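Local coordinates for protein indole-3-pyruvate decarboxylase (Azospirillum brasilense, PDB 2NXW) that decarboxylates indole-3-pyruvate to indole-3-acetaldehyde, a step of auxin biosynthesis, using thiamine diphosphate and a magnesium ion, at residues 435-449 against 465-478. Sequence-based numbering, arbitrary orientation.
Sequences QCVSGGKRILTVVGD and LGIDPIVILFNNAS. With MG (magnesium ion), chain C; TPP (thiamine diphosphate), chain E.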
loop_
_atom_site.group_PDB
_atom_site.type_symbol
_atom_site.label_atom_id
_atom_site.label_comp_id
_atom_site.label_asym_id
_atom_site.label_seq_id
_atom_site.Cartn_x
_atom_site.Cartn_y
_atom_site.Cartn_z
ATOM N N GLN A 435 -1.281 -5.304 -40.025
ATOM C CA GLN A 435 -1.512 -5.789 -41.377
ATOM C C GLN A 435 -2.714 -6.737 -41.454
ATOM O O GLN A 435 -3.380 -6.810 -42.490
ATOM C CB GLN A 435 -0.240 -6.425 -41.963
ATOM C CG GLN A 435 -0.385 -6.614 -43.489
ATOM C CD GLN A 435 0.918 -6.731 -44.263
ATOM O OE1 GLN A 435 0.929 -7.262 -45.392
ATOM N NE2 GLN A 435 2.007 -6.232 -43.700
ATOM N N CYS A 436 -3.023 -7.445 -40.369
ATOM C CA CYS A 436 -4.190 -8.330 -40.407
ATOM C C CYS A 436 -5.468 -7.532 -40.653
ATOM O O CYS A 436 -6.417 -8.059 -41.243
ATOM C CB CYS A 436 -4.343 -9.118 -39.102
ATOM S SG CYS A 436 -3.213 -10.515 -38.938
ATOM N N VAL A 437 -5.504 -6.275 -40.220
ATOM C CA VAL A 437 -6.702 -5.458 -40.405
ATOM C C VAL A 437 -6.551 -4.333 -41.424
ATOM O O VAL A 437 -7.462 -3.523 -41.588
ATOM C CB VAL A 437 -7.178 -4.849 -39.044
ATOM C CG1 VAL A 437 -7.429 -5.974 -38.040
ATOM C CG2 VAL A 437 -6.149 -3.847 -38.492
ATOM N N SER A 438 -5.429 -4.306 -42.141
ATOM C CA SER A 438 -5.149 -3.241 -43.104
ATOM C C SER A 438 -5.693 -3.415 -44.519
ATOM O O SER A 438 -5.433 -2.579 -45.383
ATOM C CB SER A 438 -3.642 -3.029 -43.190
ATOM O OG SER A 438 -3.057 -4.085 -43.936
ATOM N N GLY A 439 -6.429 -4.492 -44.762
ATOM C CA GLY A 439 -6.988 -4.677 -46.090
ATOM C C GLY A 439 -5.939 -4.682 -47.176
ATOM O O GLY A 439 -6.103 -4.045 -48.227
ATOM N N GLY A 440 -4.851 -5.397 -46.909
ATOM C CA GLY A 440 -3.769 -5.522 -47.870
ATOM C C GLY A 440 -2.684 -4.457 -47.881
ATOM O O GLY A 440 -1.693 -4.611 -48.605
ATOM N N LYS A 441 -2.859 -3.375 -47.121
ATOM C CA LYS A 441 -1.840 -2.334 -47.077
ATOM C C LYS A 441 -0.654 -2.945 -46.346
ATOM O O LYS A 441 -0.787 -3.447 -45.227
ATOM C CB LYS A 441 -2.350 -1.095 -46.335
ATOM C CG LYS A 441 -3.506 -0.375 -47.050
ATOM C CD LYS A 441 -3.058 0.247 -48.361
ATOM C CE LYS A 441 -4.127 1.186 -48.925
ATOM N NZ LYS A 441 -5.340 0.465 -49.441
ATOM N N ARG A 442 0.499 -2.923 -46.993
ATOM C CA ARG A 442 1.687 -3.521 -46.421
ATOM C C ARG A 442 2.240 -2.691 -45.277
ATOM O O ARG A 442 2.202 -1.466 -45.315
ATOM C CB ARG A 442 2.730 -3.693 -47.518
ATOM C CG ARG A 442 3.720 -4.787 -47.252
ATOM C CD ARG A 442 4.534 -5.114 -48.503
ATOM N NE ARG A 442 5.167 -6.407 -48.345
ATOM C CZ ARG A 442 6.088 -6.928 -49.156
ATOM N NH1 ARG A 442 6.510 -6.256 -50.231
ATOM N NH2 ARG A 442 6.603 -8.113 -48.874
ATOM N N ILE A 443 2.755 -3.369 -44.259
ATOM C CA ILE A 443 3.309 -2.674 -43.108
ATOM C C ILE A 443 4.821 -2.862 -43.093
ATOM O O ILE A 443 5.326 -3.933 -43.432
ATOM C CB ILE A 443 2.694 -3.228 -41.794
ATOM C CG1 ILE A 443 1.158 -3.165 -41.862
ATOM C CG2 ILE A 443 3.195 -2.421 -40.597
ATOM C CD1 ILE A 443 0.570 -1.769 -42.045
ATOM N N LEU A 444 5.529 -1.784 -42.768
ATOM C CA LEU A 444 6.985 -1.828 -42.651
ATOM C C LEU A 444 7.299 -1.842 -41.161
ATOM O O LEU A 444 6.901 -0.941 -40.425
ATOM C CB LEU A 444 7.622 -0.593 -43.290
ATOM C CG LEU A 444 9.123 -0.396 -43.026
ATOM C CD1 LEU A 444 9.911 -1.578 -43.578
ATOM C CD2 LEU A 444 9.577 0.911 -43.672
ATOM N N THR A 445 7.996 -2.877 -40.722
ATOM C CA THR A 445 8.368 -2.983 -39.319
ATOM C C THR A 445 9.862 -2.751 -39.147
ATOM O O THR A 445 10.656 -3.271 -39.922
ATOM C CB THR A 445 8.051 -4.384 -38.788
ATOM O OG1 THR A 445 6.644 -4.620 -38.908
ATOM C CG2 THR A 445 8.460 -4.523 -37.328
ATOM N N VAL A 446 10.231 -1.941 -38.154
ATOM C CA VAL A 446 11.647 -1.736 -37.831
ATOM C C VAL A 446 11.827 -2.275 -36.402
ATOM O O VAL A 446 11.016 -2.012 -35.510
ATOM C CB VAL A 446 12.097 -0.254 -37.949
ATOM C CG1 VAL A 446 12.027 0.187 -39.417
ATOM C CG2 VAL A 446 11.246 0.640 -37.076
ATOM N N VAL A 447 12.894 -3.038 -36.196
ATOM C CA VAL A 447 13.107 -3.708 -34.918
ATOM C C VAL A 447 14.589 -4.036 -34.742
ATOM O O VAL A 447 15.283 -4.348 -35.710
ATOM C CB VAL A 447 12.251 -5.027 -34.907
ATOM C CG1 VAL A 447 12.631 -5.911 -36.106
ATOM C CG2 VAL A 447 12.426 -5.794 -33.601
ATOM N N GLY A 448 15.062 -3.965 -33.503
ATOM C CA GLY A 448 16.458 -4.275 -33.223
ATOM C C GLY A 448 16.686 -5.758 -32.970
ATOM O O GLY A 448 15.740 -6.541 -32.872
ATOM N N ASP A 449 17.947 -6.168 -32.857
ATOM C CA ASP A 449 18.248 -7.568 -32.622
ATOM C C ASP A 449 17.773 -8.073 -31.257
ATOM O O ASP A 449 17.271 -9.191 -31.138
ATOM C CB ASP A 449 19.761 -7.853 -32.832
ATOM C CG ASP A 449 20.684 -6.943 -32.015
ATOM O OD1 ASP A 449 20.540 -5.697 -32.053
ATOM O OD2 ASP A 449 21.588 -7.511 -31.369
ATOM N N LEU A 465 -1.815 -16.296 -41.661
ATOM C CA LEU A 465 -2.572 -15.060 -41.527
ATOM C C LEU A 465 -2.785 -14.360 -42.870
ATOM O O LEU A 465 -3.583 -13.423 -42.973
ATOM C CB LEU A 465 -1.840 -14.117 -40.577
ATOM C CG LEU A 465 -1.725 -14.580 -39.128
ATOM C CD1 LEU A 465 -0.720 -13.688 -38.411
ATOM C CD2 LEU A 465 -3.095 -14.527 -38.451
ATOM N N GLY A 466 -2.067 -14.812 -43.890
ATOM C CA GLY A 466 -2.199 -14.223 -45.214
ATOM C C GLY A 466 -1.625 -12.826 -45.346
ATOM O O GLY A 466 -2.171 -11.998 -46.071
ATOM N N ILE A 467 -0.531 -12.555 -44.639
ATOM C CA ILE A 467 0.103 -11.243 -44.703
ATOM C C ILE A 467 1.587 -11.375 -45.070
ATOM O O ILE A 467 2.169 -12.459 -44.945
ATOM C CB ILE A 467 -0.037 -10.477 -43.365
ATOM C CG1 ILE A 467 0.663 -11.243 -42.243
ATOM C CG2 ILE A 467 -1.524 -10.255 -43.051
ATOM C CD1 ILE A 467 0.713 -10.495 -40.911
ATOM N N ASP A 468 2.183 -10.266 -45.502
ATOM C CA ASP A 468 3.574 -10.265 -45.968
ATOM C C ASP A 468 4.346 -8.997 -45.607
ATOM O O ASP A 468 4.917 -8.328 -46.473
ATOM C CB ASP A 468 3.584 -10.436 -47.493
ATOM C CG ASP A 468 2.777 -9.357 -48.223
ATOM O OD1 ASP A 468 2.140 -8.500 -47.583
ATOM O OD2 ASP A 468 2.783 -9.377 -49.466
ATOM N N PRO A 469 4.417 -8.665 -44.313
ATOM C CA PRO A 469 5.142 -7.448 -43.938
ATOM C C PRO A 469 6.626 -7.434 -44.292
ATOM O O PRO A 469 7.247 -8.492 -44.473
ATOM C CB PRO A 469 4.914 -7.366 -42.422
ATOM C CG PRO A 469 4.832 -8.809 -42.019
ATOM C CD PRO A 469 3.979 -9.420 -43.123
ATOM N N ILE A 470 7.158 -6.218 -44.429
ATOM C CA ILE A 470 8.589 -6.022 -44.688
ATOM C C ILE A 470 9.141 -5.682 -43.312
ATOM O O ILE A 470 8.601 -4.817 -42.611
ATOM C CB ILE A 470 8.860 -4.835 -45.631
ATOM C CG1 ILE A 470 8.266 -5.137 -47.014
ATOM C CG2 ILE A 470 10.379 -4.605 -45.768
ATOM C CD1 ILE A 470 8.321 -3.953 -47.992
ATOM N N VAL A 471 10.212 -6.366 -42.936
ATOM C CA VAL A 471 10.819 -6.148 -41.633
ATOM C C VAL A 471 12.290 -5.812 -41.775
ATOM O O VAL A 471 13.047 -6.592 -42.351
ATOM C CB VAL A 471 10.697 -7.413 -40.765
ATOM C CG1 VAL A 471 11.261 -7.163 -39.359
ATOM C CG2 VAL A 471 9.229 -7.822 -40.661
ATOM N N ILE A 472 12.687 -4.646 -41.271
ATOM C CA ILE A 472 14.103 -4.262 -41.301
ATOM C C ILE A 472 14.616 -4.464 -39.876
ATOM O O ILE A 472 14.190 -3.768 -38.951
ATOM C CB ILE A 472 14.311 -2.796 -41.728
ATOM C CG1 ILE A 472 13.715 -2.566 -43.129
ATOM C CG2 ILE A 472 15.810 -2.489 -41.752
ATOM C CD1 ILE A 472 13.794 -1.123 -43.607
ATOM N N LEU A 473 15.507 -5.439 -39.715
ATOM C CA LEU A 473 16.073 -5.787 -38.419
ATOM C C LEU A 473 17.441 -5.136 -38.285
ATOM O O LEU A 473 18.351 -5.430 -39.058
ATOM C CB LEU A 473 16.174 -7.311 -38.323
ATOM C CG LEU A 473 16.405 -8.000 -36.972
ATOM C CD1 LEU A 473 16.307 -9.519 -37.170
ATOM C CD2 LEU A 473 17.774 -7.606 -36.384
ATOM N N PHE A 474 17.563 -4.248 -37.301
ATOM C CA PHE A 474 18.800 -3.513 -37.028
ATOM C C PHE A 474 19.673 -4.438 -36.179
ATOM O O PHE A 474 19.476 -4.549 -34.964
ATOM C CB PHE A 474 18.483 -2.228 -36.234
ATOM C CG PHE A 474 17.791 -1.138 -37.027
ATOM C CD1 PHE A 474 18.180 0.189 -36.868
ATOM C CD2 PHE A 474 16.709 -1.421 -37.873
ATOM C CE1 PHE A 474 17.515 1.220 -37.527
ATOM C CE2 PHE A 474 16.033 -0.393 -38.540
ATOM C CZ PHE A 474 16.437 0.931 -38.366
ATOM N N ASN A 475 20.651 -5.091 -36.800
ATOM C CA ASN A 475 21.473 -6.024 -36.045
ATOM C C ASN A 475 22.845 -5.490 -35.684
ATOM O O ASN A 475 23.792 -5.578 -36.483
ATOM C CB ASN A 475 21.628 -7.354 -36.801
ATOM C CG ASN A 475 22.183 -8.456 -35.916
ATOM O OD1 ASN A 475 22.648 -8.193 -34.802
ATOM N ND2 ASN A 475 22.155 -9.685 -36.399
ATOM N N ASN A 476 22.951 -4.933 -34.479
ATOM C CA ASN A 476 24.234 -4.427 -34.003
ATOM C C ASN A 476 24.816 -5.347 -32.923
ATOM O O ASN A 476 25.791 -4.985 -32.266
ATOM C CB ASN A 476 24.129 -2.966 -33.492
ATOM C CG ASN A 476 22.969 -2.734 -32.512
ATOM O OD1 ASN A 476 22.449 -3.665 -31.904
ATOM N ND2 ASN A 476 22.590 -1.469 -32.347
ATOM N N ALA A 477 24.262 -6.555 -32.780
ATOM C CA ALA A 477 24.728 -7.531 -31.779
ATOM C C ALA A 477 24.916 -6.788 -30.469
ATOM O O ALA A 477 25.967 -6.867 -29.815
ATOM C CB ALA A 477 26.053 -8.154 -32.229
ATOM N N SER A 478 23.865 -6.085 -30.071
ATOM C CA SER A 478 23.952 -5.245 -28.893
ATOM C C SER A 478 22.617 -4.719 -28.414
ATOM O O SER A 478 21.680 -4.545 -29.202
ATOM C CB SER A 478 24.817 -4.028 -29.262
ATOM O OG SER A 478 24.941 -3.086 -28.212
HETATM MG MG MG C . 20.627 -3.968 -30.949
HETATM N "N1'" TPP E . 12.782 -5.456 -21.396
HETATM C "C2'" TPP E . 11.665 -5.001 -21.986
HETATM C CM2 TPP E . 10.483 -5.939 -22.172
HETATM N "N3'" TPP E . 11.578 -3.734 -22.403
HETATM C "C4'" TPP E . 12.606 -2.851 -22.255
HETATM N "N4'" TPP E . 12.435 -1.556 -22.637
HETATM C "C5'" TPP E . 13.841 -3.307 -21.690
HETATM C "C6'" TPP E . 13.881 -4.642 -21.241
HETATM C "C7'" TPP E . 15.078 -2.394 -21.525
HETATM N N3 TPP E . 15.710 -1.952 -22.851
HETATM C C2 TPP E . 15.421 -0.733 -23.316
HETATM S S1 TPP E . 16.356 -0.604 -24.794
HETATM C C5 TPP E . 17.117 -2.190 -24.720
HETATM C C4 TPP E . 16.608 -2.736 -23.545
HETATM C CM4 TPP E . 17.030 -4.155 -23.073
HETATM C C6 TPP E . 18.062 -2.732 -25.718
HETATM C C7 TPP E . 17.324 -2.968 -27.049
HETATM O O7 TPP E . 18.234 -3.680 -27.848
HETATM P PA TPP E . 17.785 -3.741 -29.365
HETATM O O1A TPP E . 16.394 -4.337 -29.559
HETATM O O2A TPP E . 18.856 -4.596 -30.041
HETATM O O3A TPP E . 17.794 -2.299 -30.042
HETATM P PB TPP E . 19.101 -1.294 -29.896
HETATM O O1B TPP E . 20.395 -2.080 -30.116
HETATM O O2B TPP E . 18.862 -0.220 -30.996
HETATM O O3B TPP E . 19.092 -0.613 -28.536
HETATM O O HOH W 1 -5.621 -11.236 -41.987
HETATM O O HOH W 2 19.686 -3.135 -32.670
#
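Thr-445 and Val-471 pair at the middle of two parallel strands, 443-448 and 470-475. The strands are neighbours in the parallel sheet of the C-terminal thiamine diphosphate-binding domain. Helices 449-455 and 462-465 connect them, a beta-alpha-beta crossover. Five backbone hydrogen bonds join the strands, from Ile-470 N to Ile-443 O at one end to Phe-474 N to Val-447 O at the other; a sixth, Asp-449 N to Phe-474 O, is weak. The straightest is Thr-445 N to Ile-470 O (2.8 Å, 173°). This central part is tightly packed. On one face, Leu-444 CD1 touches both Ile-470 CG2 and Ile-472 CD1, while the Val-446 and Phe-474 side chains lie side by side, CB against CE2. On the other, Val-447 CG1 meets Val-471 CG1 at 3.7 Å.

The end at Cys-436 and Leu-465 is looser and partly exposed. Cys-436 SG lies 4.0 Å from Leu-465 CD2, and a water bonds to Leu-465 O and weakly to Cys-436 O.

Arg-442 is extended, with CG anti to the backbone N (chi1 -155°), which carries its guanidinium across Ile-470. CG1 of Ile-470 lies over one face, 3.5 Å above the plane. NE and NH2 both grip Asp-468 O. Asp-468 OD2 lies over the opposite face, where it takes a salt bridge from Arg-530 and a hydrogen bond from Gly-531 N. A leucine in place of Arg-442 would probably leave Asp-468 O without these two donors and uncover Ile-470 CG1.

At the C-terminal ends of the strands, Asp-449 OD1, Asn-476 OD1 and Ser-478 O bind the magnesium ion. Two diphosphate oxygens and a water complete six ligands. Asp-449 OD2 accepts a hydrogen bond from Ser-478 N on its syn lone pair, at 3.0 Å.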